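Local atomic coordinates of uncharacterized protein (Bacteroides ovatus, PDB entry 4IRT), a protein that is of unknown function but, as a putative neuraminidase with a BNR repeat-like domain, may act on sialic acid-containing glycans. Residues A[180-194]-A[252-266]. Numbering follows the deposited sequence.
Sequences YWQLYVDEKGTIHLS and NQTSMSADAGGNPYI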
ATOM      1  N   TYR A 180       6.973   1.675  10.754  1.00 11.08           N
ATOM      2  CA  TYR A 180       6.217   1.881   9.530  1.00 11.11           C
ATOM      3  C   TYR A 180       6.042   0.539   8.888  1.00 11.20           C
ATOM      4  O   TYR A 180       7.027  -0.165   8.638  1.00 10.28           O
ATOM      5  CB  TYR A 180       6.930   2.825   8.572  1.00 12.30           C
ATOM      6  CG  TYR A 180       7.005   4.201   9.137  1.00 13.59           C
ATOM      7  CD1 TYR A 180       5.967   5.112   8.932  1.00 16.40           C
ATOM      8  CD2 TYR A 180       8.089   4.590   9.887  1.00 15.57           C
ATOM      9  CE1 TYR A 180       6.024   6.394   9.481  1.00 20.90           C
ATOM     10  CE2 TYR A 180       8.159   5.861  10.438  1.00 19.51           C
ATOM     11  CZ  TYR A 180       7.119   6.751  10.237  1.00 22.03           C
ATOM     12  OH  TYR A 180       7.211   7.998  10.810  1.00 26.44           O
ATOM     13  N   TRP A 181       4.782   0.198   8.634  1.00 11.06           N
ATOM     14  CA  TRP A 181       4.396  -1.151   8.258  1.00 10.42           C
ATOM     15  C   TRP A 181       3.698  -1.224   6.914  1.00  9.83           C
ATOM     16  O   TRP A 181       3.282  -0.225   6.371  1.00 10.64           O
ATOM     17  CB  TRP A 181       3.477  -1.753   9.339  1.00 10.37           C
ATOM     18  CG  TRP A 181       2.260  -0.895   9.637  1.00 10.84           C
ATOM     19  CD1 TRP A 181       1.100  -0.842   8.962  1.00 11.14           C
ATOM     20  CD2 TRP A 181       2.147   0.053  10.722  1.00 11.18           C
ATOM     21  NE1 TRP A 181       0.245   0.105   9.539  1.00 11.09           N
ATOM     22  CE2 TRP A 181       0.878   0.648  10.634  1.00 11.36           C
ATOM     23  CE3 TRP A 181       3.017   0.453  11.738  1.00 11.05           C
ATOM     24  CZ2 TRP A 181       0.461   1.636  11.517  1.00 11.71           C
ATOM     25  CZ3 TRP A 181       2.606   1.404  12.619  1.00 12.84           C
ATOM     26  CH2 TRP A 181       1.334   2.007  12.501  1.00 12.70           C
ATOM     27  N   GLN A 182       3.571  -2.447   6.418  1.00 10.04           N
ATOM     28  CA  GLN A 182       2.727  -2.821   5.277  1.00 10.24           C
ATOM     29  C   GLN A 182       2.227  -4.246   5.466  1.00 10.27           C
ATOM     30  O   GLN A 182       2.846  -5.044   6.191  1.00  9.73           O
ATOM     31  CB  GLN A 182       3.485  -2.679   3.927  1.00 10.41           C
ATOM     32  CG  GLN A 182       4.849  -3.393   3.869  1.00 10.69           C
ATOM     33  CD  GLN A 182       6.008  -2.569   4.385  1.00 11.90           C
ATOM     34  OE1 GLN A 182       5.991  -1.331   4.348  1.00 13.43           O
ATOM     35  NE2 GLN A 182       7.040  -3.260   4.896  1.00 11.92           N
ATOM     36  N   LEU A 183       1.071  -4.541   4.885  1.00  9.71           N
ATOM     37  CA  LEU A 183       0.405  -5.820   5.061  1.00 10.45           C
ATOM     38  C   LEU A 183      -0.102  -6.331   3.742  1.00 11.26           C
ATOM     39  O   LEU A 183      -0.156  -5.593   2.756  1.00  9.22           O
ATOM     40  CB  LEU A 183      -0.791  -5.729   6.024  1.00 10.62           C
ATOM     41  CG  LEU A 183      -0.480  -5.220   7.417  1.00  9.85           C
ATOM     42  CD1 LEU A 183      -0.619  -3.717   7.497  1.00  9.52           C
ATOM     43  CD2 LEU A 183      -1.360  -5.804   8.488  1.00 11.21           C
ATOM     44  N   TYR A 184      -0.497  -7.587   3.766  1.00 11.75           N
ATOM     45  CA  TYR A 184      -1.125  -8.242   2.636  1.00 10.73           C
ATOM     46  C   TYR A 184      -1.884  -9.453   3.144  1.00 12.89           C
ATOM     47  O   TYR A 184      -1.393 -10.169   4.023  1.00 13.26           O
ATOM     48  CB  TYR A 184      -0.074  -8.684   1.640  1.00 10.85           C
ATOM     49  CG  TYR A 184      -0.590  -9.210   0.321  1.00 11.31           C
ATOM     50  CD1 TYR A 184      -0.955  -8.322  -0.688  1.00 11.36           C
ATOM     51  CD2 TYR A 184      -0.638 -10.584   0.045  1.00 10.78           C
ATOM     52  CE1 TYR A 184      -1.408  -8.775  -1.923  1.00 11.60           C
ATOM     53  CE2 TYR A 184      -1.084 -11.050  -1.196  1.00 12.39           C
ATOM     54  CZ  TYR A 184      -1.452 -10.116  -2.191  1.00 11.08           C
ATOM     55  OH  TYR A 184      -1.889 -10.521  -3.431  1.00 12.66           O
ATOM     56  N   VAL A 185      -3.079  -9.692   2.605  1.00 10.94           N
ATOM     57  CA  VAL A 185      -3.819 -10.895   2.978  1.00 11.90           C
ATOM     58  C   VAL A 185      -3.731 -11.832   1.797  1.00 12.03           C
ATOM     59  O   VAL A 185      -4.158 -11.475   0.684  1.00 12.16           O
ATOM     60  CB  VAL A 185      -5.278 -10.577   3.328  1.00 12.24           C
ATOM     61  CG1 VAL A 185      -6.039 -11.859   3.644  1.00 14.63           C
ATOM     62  CG2 VAL A 185      -5.313  -9.610   4.505  1.00 12.49           C
ATOM     63  N   ASP A 186      -3.135 -13.000   2.011  1.00 12.49           N
ATOM     64  CA  ASP A 186      -2.841 -13.883   0.892  1.00 12.38           C
ATOM     65  C   ASP A 186      -4.071 -14.656   0.437  1.00 13.53           C
ATOM     66  O   ASP A 186      -5.173 -14.481   0.959  1.00 12.86           O
ATOM     67  CB  ASP A 186      -1.617 -14.778   1.150  1.00 12.74           C
ATOM     68  CG  ASP A 186      -1.843 -15.842   2.213  1.00 13.00           C
ATOM     69  OD1 ASP A 186      -3.007 -16.195   2.512  1.00 15.59           O
ATOM     70  OD2 ASP A 186      -0.832 -16.366   2.739  1.00 13.58           O
ATOM     71  N   GLU A 187      -3.886 -15.476  -0.581  1.00 14.03           N
ATOM     72  CA  GLU A 187      -5.019 -16.194  -1.175  1.00 15.81           C
ATOM     73  C   GLU A 187      -5.582 -17.296  -0.277  1.00 16.67           C
ATOM     74  O   GLU A 187      -6.623 -17.878  -0.589  1.00 20.96           O
ATOM     75  CB  GLU A 187      -4.651 -16.686  -2.577  1.00 15.26           C
ATOM     76  CG  GLU A 187      -4.495 -15.496  -3.497  1.00 14.74           C
ATOM     77  CD  GLU A 187      -3.654 -15.735  -4.744  1.00 15.96           C
ATOM     78  OE1 GLU A 187      -3.577 -16.882  -5.200  1.00 15.15           O
ATOM     79  OE2 GLU A 187      -3.093 -14.748  -5.296  1.00 17.80           O
ATOM     80  N   LYS A 188      -4.884 -17.587   0.819  1.00 16.02           N
ATOM     81  CA  LYS A 188      -5.368 -18.539   1.835  1.00 17.38           C
ATOM     82  C   LYS A 188      -5.986 -17.845   3.053  1.00 16.78           C
ATOM     83  O   LYS A 188      -6.443 -18.507   4.020  1.00 17.16           O
ATOM     84  CB  LYS A 188      -4.225 -19.429   2.285  1.00 20.41           C
ATOM     85  CG  LYS A 188      -3.713 -20.316   1.172  1.00 25.52           C
ATOM     86  CD  LYS A 188      -2.916 -21.474   1.699  1.00 34.56           C
ATOM     87  CE  LYS A 188      -1.432 -21.273   1.507  1.00 43.65           C
ATOM     88  NZ  LYS A 188      -0.735 -22.576   1.733  1.00 50.37           N
ATOM     89  N   GLY A 189      -6.000 -16.520   3.021  1.00 14.85           N
ATOM     90  CA  GLY A 189      -6.612 -15.725   4.075  1.00 14.06           C
ATOM     91  C   GLY A 189      -5.653 -15.403   5.213  1.00 13.47           C
ATOM     92  O   GLY A 189      -6.068 -14.861   6.223  1.00 12.84           O
ATOM     93  N   THR A 190      -4.373 -15.724   5.044  1.00 13.10           N
ATOM     94  CA  THR A 190      -3.356 -15.362   6.037  1.00 12.76           C
ATOM     95  C   THR A 190      -3.020 -13.862   5.941  1.00 12.16           C
ATOM     96  O   THR A 190      -2.794 -13.313   4.843  1.00 10.12           O
ATOM     97  CB  THR A 190      -2.086 -16.215   5.845  1.00 14.23           C
ATOM     98  OG1 THR A 190      -2.431 -17.597   5.996  1.00 14.13           O
ATOM     99  CG2 THR A 190      -0.982 -15.851   6.834  1.00 17.12           C
ATOM    100  N   ILE A 191      -2.928 -13.214   7.088  1.00 12.05           N
ATOM    101  CA  ILE A 191      -2.541 -11.805   7.138  1.00 11.75           C
ATOM    102  C   ILE A 191      -1.040 -11.747   7.335  1.00 12.10           C
ATOM    103  O   ILE A 191      -0.525 -12.253   8.349  1.00 11.43           O
ATOM    104  CB  ILE A 191      -3.205 -11.059   8.315  1.00 14.05           C
ATOM    105  CG1 ILE A 191      -4.733 -11.188   8.272  1.00 13.89           C
ATOM    106  CG2 ILE A 191      -2.757  -9.607   8.331  1.00 12.64           C
ATOM    107  CD1 ILE A 191      -5.406 -10.756   9.557  1.00 14.05           C
ATOM    108  N   HIS A 192      -0.352 -11.102   6.390  1.00 11.09           N
ATOM    109  CA  HIS A 192       1.071 -10.877   6.487  1.00 10.72           C
ATOM    110  C   HIS A 192       1.335  -9.457   6.928  1.00  9.46           C
ATOM    111  O   HIS A 192       0.630  -8.546   6.524  1.00  9.96           O
ATOM    112  CB  HIS A 192       1.749 -11.124   5.125  1.00 10.44           C
ATOM    113  CG  HIS A 192       1.567 -12.516   4.612  1.00 11.02           C
ATOM    114  ND1 HIS A 192       2.501 -13.499   4.819  1.00 11.83           N
ATOM    115  CD2 HIS A 192       0.545 -13.103   3.941  1.00 11.22           C
ATOM    116  CE1 HIS A 192       2.072 -14.636   4.298  1.00 12.29           C
ATOM    117  NE2 HIS A 192       0.893 -14.419   3.742  1.00 12.34           N
ATOM    118  N   LEU A 193       2.384  -9.272   7.718  1.00 10.21           N
ATOM    119  CA  LEU A 193       2.774  -7.954   8.227  1.00  9.88           C
ATOM    120  C   LEU A 193       4.282  -7.818   8.240  1.00 10.64           C
ATOM    121  O   LEU A 193       4.978  -8.672   8.784  1.00 10.22           O
ATOM    122  CB  LEU A 193       2.257  -7.819   9.669  1.00 10.72           C
ATOM    123  CG  LEU A 193       2.749  -6.655  10.529  1.00 10.18           C
ATOM    124  CD1 LEU A 193       2.270  -5.326  10.008  1.00 10.54           C
ATOM    125  CD2 LEU A 193       2.261  -6.861  11.953  1.00 10.70           C
ATOM    126  N   SER A 194       4.792  -6.736   7.661  1.00 10.23           N
ATOM    127  CA  SER A 194       6.225  -6.389   7.766  1.00  9.45           C
ATOM    128  C   SER A 194       6.368  -4.902   8.078  1.00  9.40           C
ATOM    129  O   SER A 194       5.430  -4.092   7.850  1.00  8.96           O
ATOM    130  CB  SER A 194       7.000  -6.749   6.504  1.00 10.02           C
ATOM    131  OG  SER A 194       6.433  -6.154   5.363  1.00 10.11           O
ATOM    132  N   ASN A 252      10.868   3.901   4.469  1.00 10.49           N
ATOM    133  CA  ASN A 252       9.715   3.419   5.224  1.00 10.31           C
ATOM    134  C   ASN A 252       8.415   3.511   4.425  1.00 11.59           C
ATOM    135  O   ASN A 252       8.295   4.373   3.558  1.00 10.11           O
ATOM    136  CB  ASN A 252       9.536   4.217   6.519  1.00 10.79           C
ATOM    137  CG  ASN A 252       9.518   5.706   6.294  1.00 12.13           C
ATOM    138  OD1 ASN A 252      10.538   6.310   6.013  1.00 11.16           O
ATOM    139  ND2 ASN A 252       8.342   6.315   6.410  1.00 13.83           N
ATOM    140  N   GLN A 253       7.503   2.590   4.746  1.00 10.97           N
ATOM    141  CA  GLN A 253       6.128   2.521   4.264  1.00 11.70           C
ATOM    142  C   GLN A 253       6.134   2.143   2.782  1.00 12.15           C
ATOM    143  O   GLN A 253       5.971   3.006   1.925  1.00 11.29           O
ATOM    144  CB  GLN A 253       5.415   3.850   4.513  1.00 13.98           C
ATOM    145  CG  GLN A 253       3.939   3.828   4.237  1.00 18.25           C
ATOM    146  CD  GLN A 253       3.260   5.066   4.753  1.00 25.36           C
ATOM    147  OE1 GLN A 253       3.781   6.165   4.620  1.00 27.14           O
ATOM    148  NE2 GLN A 253       2.079   4.900   5.304  1.00 32.76           N
ATOM    149  N   THR A 254       6.368   0.865   2.494  1.00 10.15           N
ATOM    150  CA  THR A 254       6.415   0.396   1.113  1.00 10.69           C
ATOM    151  C   THR A 254       5.229  -0.548   0.904  1.00 11.37           C
ATOM    152  O   THR A 254       4.079  -0.145   1.126  1.00 12.36           O
ATOM    153  CB  THR A 254       7.779  -0.222   0.732  1.00 11.06           C
ATOM    154  OG1 THR A 254       8.069  -1.343   1.584  1.00 11.53           O
ATOM    155  CG2 THR A 254       8.894   0.830   0.855  1.00 11.20           C
ATOM    156  N   SER A 255       5.477  -1.788   0.488  1.00 11.22           N
ATOM    157  CA  SER A 255       4.395  -2.706   0.195  1.00 10.16           C
ATOM    158  C   SER A 255       4.919  -4.127   0.250  1.00  9.69           C
ATOM    159  O   SER A 255       6.146  -4.376   0.282  1.00 10.22           O
ATOM    160  CB  SER A 255       3.767  -2.408  -1.188  1.00 11.26           C
ATOM    161  OG  SER A 255       4.630  -2.862  -2.250  1.00 10.28           O
HETATM  162  N   MSE A 256       3.995  -5.066   0.341  1.00  9.18           N
HETATM  163  CA  MSE A 256       4.338  -6.492   0.350  1.00  8.96           C
HETATM  164  C   MSE A 256       3.264  -7.331  -0.309  1.00  9.97           C
HETATM  165  O   MSE A 256       2.131  -6.890  -0.555  1.00 10.39           O
HETATM  166  CB  MSE A 256       4.628  -6.951   1.791  1.00  8.32           C
HETATM  167  CG  MSE A 256       3.390  -7.039   2.627  1.00  8.31           C
HETATM  168 SE   MSE A 256       3.828  -7.836   4.378  0.75  8.75          SE
HETATM  169  CE  MSE A 256       4.806  -9.417   3.873  1.00 10.42           C
ATOM    170  N   SER A 257       3.638  -8.554  -0.632  1.00 10.41           N
ATOM    171  CA  SER A 257       2.726  -9.485  -1.254  1.00 10.72           C
ATOM    172  C   SER A 257       3.050 -10.902  -0.764  1.00 11.13           C
ATOM    173  O   SER A 257       3.887 -11.102   0.116  1.00 10.86           O
ATOM    174  CB  SER A 257       2.825  -9.401  -2.780  1.00 10.52           C
ATOM    175  OG  SER A 257       1.654  -9.882  -3.433  1.00 11.05           O
ATOM    176  N   ALA A 258       2.356 -11.865  -1.347  1.00 10.66           N
ATOM    177  CA  ALA A 258       2.579 -13.258  -1.081  1.00 11.90           C
ATOM    178  C   ALA A 258       2.199 -14.064  -2.317  1.00 13.59           C
ATOM    179  O   ALA A 258       1.388 -13.629  -3.146  1.00 13.39           O
ATOM    180  CB  ALA A 258       1.746 -13.704   0.096  1.00 12.58           C
ATOM    181  N   ASP A 259       2.807 -15.242  -2.459  1.00 14.25           N
ATOM    182  CA  ASP A 259       2.378 -16.144  -3.495  1.00 14.33           C
ATOM    183  C   ASP A 259       1.190 -16.977  -2.994  1.00 15.20           C
ATOM    184  O   ASP A 259       0.750 -16.867  -1.837  1.00 14.80           O
ATOM    185  CB  ASP A 259       3.561 -17.001  -4.020  1.00 14.70           C
ATOM    186  CG  ASP A 259       4.186 -17.885  -2.945  1.00 15.93           C
ATOM    187  OD1 ASP A 259       3.482 -18.223  -1.961  1.00 14.84           O
ATOM    188  OD2 ASP A 259       5.386 -18.244  -3.105  1.00 18.43           O
ATOM    189  N   ALA A 260       0.654 -17.802  -3.894  1.00 17.45           N
ATOM    190  CA  ALA A 260      -0.513 -18.638  -3.598  1.00 18.64           C
ATOM    191  C   ALA A 260      -0.259 -19.590  -2.424  1.00 19.15           C
ATOM    192  O   ALA A 260      -1.183 -19.897  -1.662  1.00 19.83           O
ATOM    193  CB  ALA A 260      -0.903 -19.446  -4.829  1.00 18.84           C
ATOM    194  N   GLY A 261       0.981 -20.056  -2.309  1.00 17.55           N
ATOM    195  CA  GLY A 261       1.424 -20.937  -1.225  1.00 17.61           C
ATOM    196  C   GLY A 261       1.584 -20.249   0.120  1.00 16.35           C
ATOM    197  O   GLY A 261       1.782 -20.904   1.126  1.00 15.99           O
ATOM    198  N   GLY A 262       1.526 -18.922   0.151  1.00 14.41           N
ATOM    199  CA  GLY A 262       1.602 -18.186   1.403  1.00 13.88           C
ATOM    200  C   GLY A 262       2.999 -17.719   1.810  1.00 13.75           C
ATOM    201  O   GLY A 262       3.185 -17.298   2.948  1.00 15.25           O
ATOM    202  N   ASN A 263       3.970 -17.801   0.907  1.00 13.78           N
ATOM    203  CA  ASN A 263       5.310 -17.231   1.129  1.00 14.63           C
ATOM    204  C   ASN A 263       5.311 -15.695   0.911  1.00 13.93           C
ATOM    205  O   ASN A 263       4.767 -15.225  -0.091  1.00 14.08           O
ATOM    206  CB  ASN A 263       6.328 -17.873   0.203  1.00 15.47           C
ATOM    207  CG  ASN A 263       6.564 -19.336   0.543  1.00 21.62           C
ATOM    208  OD1 ASN A 263       6.604 -19.729   1.716  1.00 24.75           O
ATOM    209  ND2 ASN A 263       6.656 -20.134  -0.467  1.00 23.28           N
ATOM    210  N   PRO A 264       5.905 -14.928   1.859  1.00 12.76           N
ATOM    211  CA  PRO A 264       5.857 -13.454   1.812  1.00 12.23           C
ATOM    212  C   PRO A 264       6.983 -12.865   0.995  1.00 12.40           C
ATOM    213  O   PRO A 264       8.105 -13.384   1.029  1.00 12.30           O
ATOM    214  CB  PRO A 264       6.044 -13.030   3.274  1.00 11.16           C
ATOM    215  CG  PRO A 264       6.919 -14.154   3.843  1.00 12.01           C
ATOM    216  CD  PRO A 264       6.384 -15.406   3.168  1.00 12.82           C
ATOM    217  N   TYR A 265       6.675 -11.755   0.328  1.00 11.95           N
ATOM    218  CA  TYR A 265       7.600 -10.998  -0.491  1.00 11.04           C
ATOM    219  C   TYR A 265       7.478  -9.526  -0.115  1.00 10.66           C
ATOM    220  O   TYR A 265       6.369  -9.022  -0.015  1.00 10.33           O
ATOM    221  CB  TYR A 265       7.261 -11.123  -1.965  1.00 12.65           C
ATOM    222  CG  TYR A 265       7.463 -12.497  -2.524  1.00 13.07           C
ATOM    223  CD1 TYR A 265       6.559 -13.495  -2.239  1.00 15.38           C
ATOM    224  CD2 TYR A 265       8.546 -12.791  -3.325  1.00 14.55           C
ATOM    225  CE1 TYR A 265       6.726 -14.774  -2.752  1.00 18.11           C
ATOM    226  CE2 TYR A 265       8.733 -14.069  -3.836  1.00 17.28           C
ATOM    227  CZ  TYR A 265       7.820 -15.056  -3.540  1.00 19.90           C
ATOM    228  OH  TYR A 265       7.959 -16.339  -4.035  1.00 28.36           O
ATOM    229  N   ILE A 266       8.610  -8.851   0.109  1.00 10.16           N
ATOM    230  CA  ILE A 266       8.605  -7.436   0.547  1.00  9.81           C
ATOM    231  C   ILE A 266       9.438  -6.607  -0.426  1.00  9.99           C
ATOM    232  O   ILE A 266      10.557  -6.970  -0.704  1.00 10.10           O
ATOM    233  CB  ILE A 266       9.200  -7.296   1.954  1.00 10.13           C
ATOM    234  CG1 ILE A 266       8.422  -8.163   2.945  1.00 10.50           C
ATOM    235  CG2 ILE A 266       9.238  -5.819   2.364  1.00 10.45           C
ATOM    236  CD1 ILE A 266       9.153  -8.569   4.229  1.00 11.05           C
TER
HETATM  237  O   HOH W   1       7.761   0.020   6.039  1.00 12.13           O
HETATM  238  O   HOH W   2       9.340  -1.287   4.030  1.00 13.98           O
HETATM  239  O   HOH W   3       1.243  -4.045   0.930  1.00 11.89           O
HETATM  240  O   HOH W   4      -1.477 -12.956  -4.074  1.00 17.94           O
HETATM  241  O   HOH W   5      -1.490 -15.115  -2.042  1.00 13.71           O
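Y180 and N252 lie side by side, with ND2 of N252 over the centre of the tyrosine ring; OD1 of N252 accepts hydrogen bonds from R198 and N206. Two residues on, Q182 bends its chain at chi2 (-87°), which brings OE1 to the backbone N of T254 at 2.9 Å, the donor standing above the carbonyl plane. Water 1 also donates to OE1 and accepts from Q253 N, while NE2 of Q182 binds S194 OG nearly in the amide plane. At Q182, replacement by an alanine is likely to leave T254 N without its acceptor and S194 OG without the N-H it accepts. Water 3 bridges L183 O and M256 N in the seam between the innermost strands, 178-185 and 255-258, of two neighbouring four-stranded beta-propeller blades; segments 180-185 and 255-258 run at 26° to each other. Y184, its CG anti to the backbone N (chi1 -172°), lays one ring face on S257, whose CA sits 3.8 Å from the centroid in a CH-pi contact. CB of D186 meets A258 CB at 3.7 Å, and OD2 of D186 accepts from H192 NE2. At the turn, K188 NZ donates to G261 O (3.1 Å) from above the carbonyl plane. The H192 ring receives A258 CB over a face and G262 O at its edge, with ND1 hydrogen-bonded to Y211 OH. S194 OG closes on the selenium of selenomethionine M256 at 3.3 Å, while S194 CB touches I266 CD1.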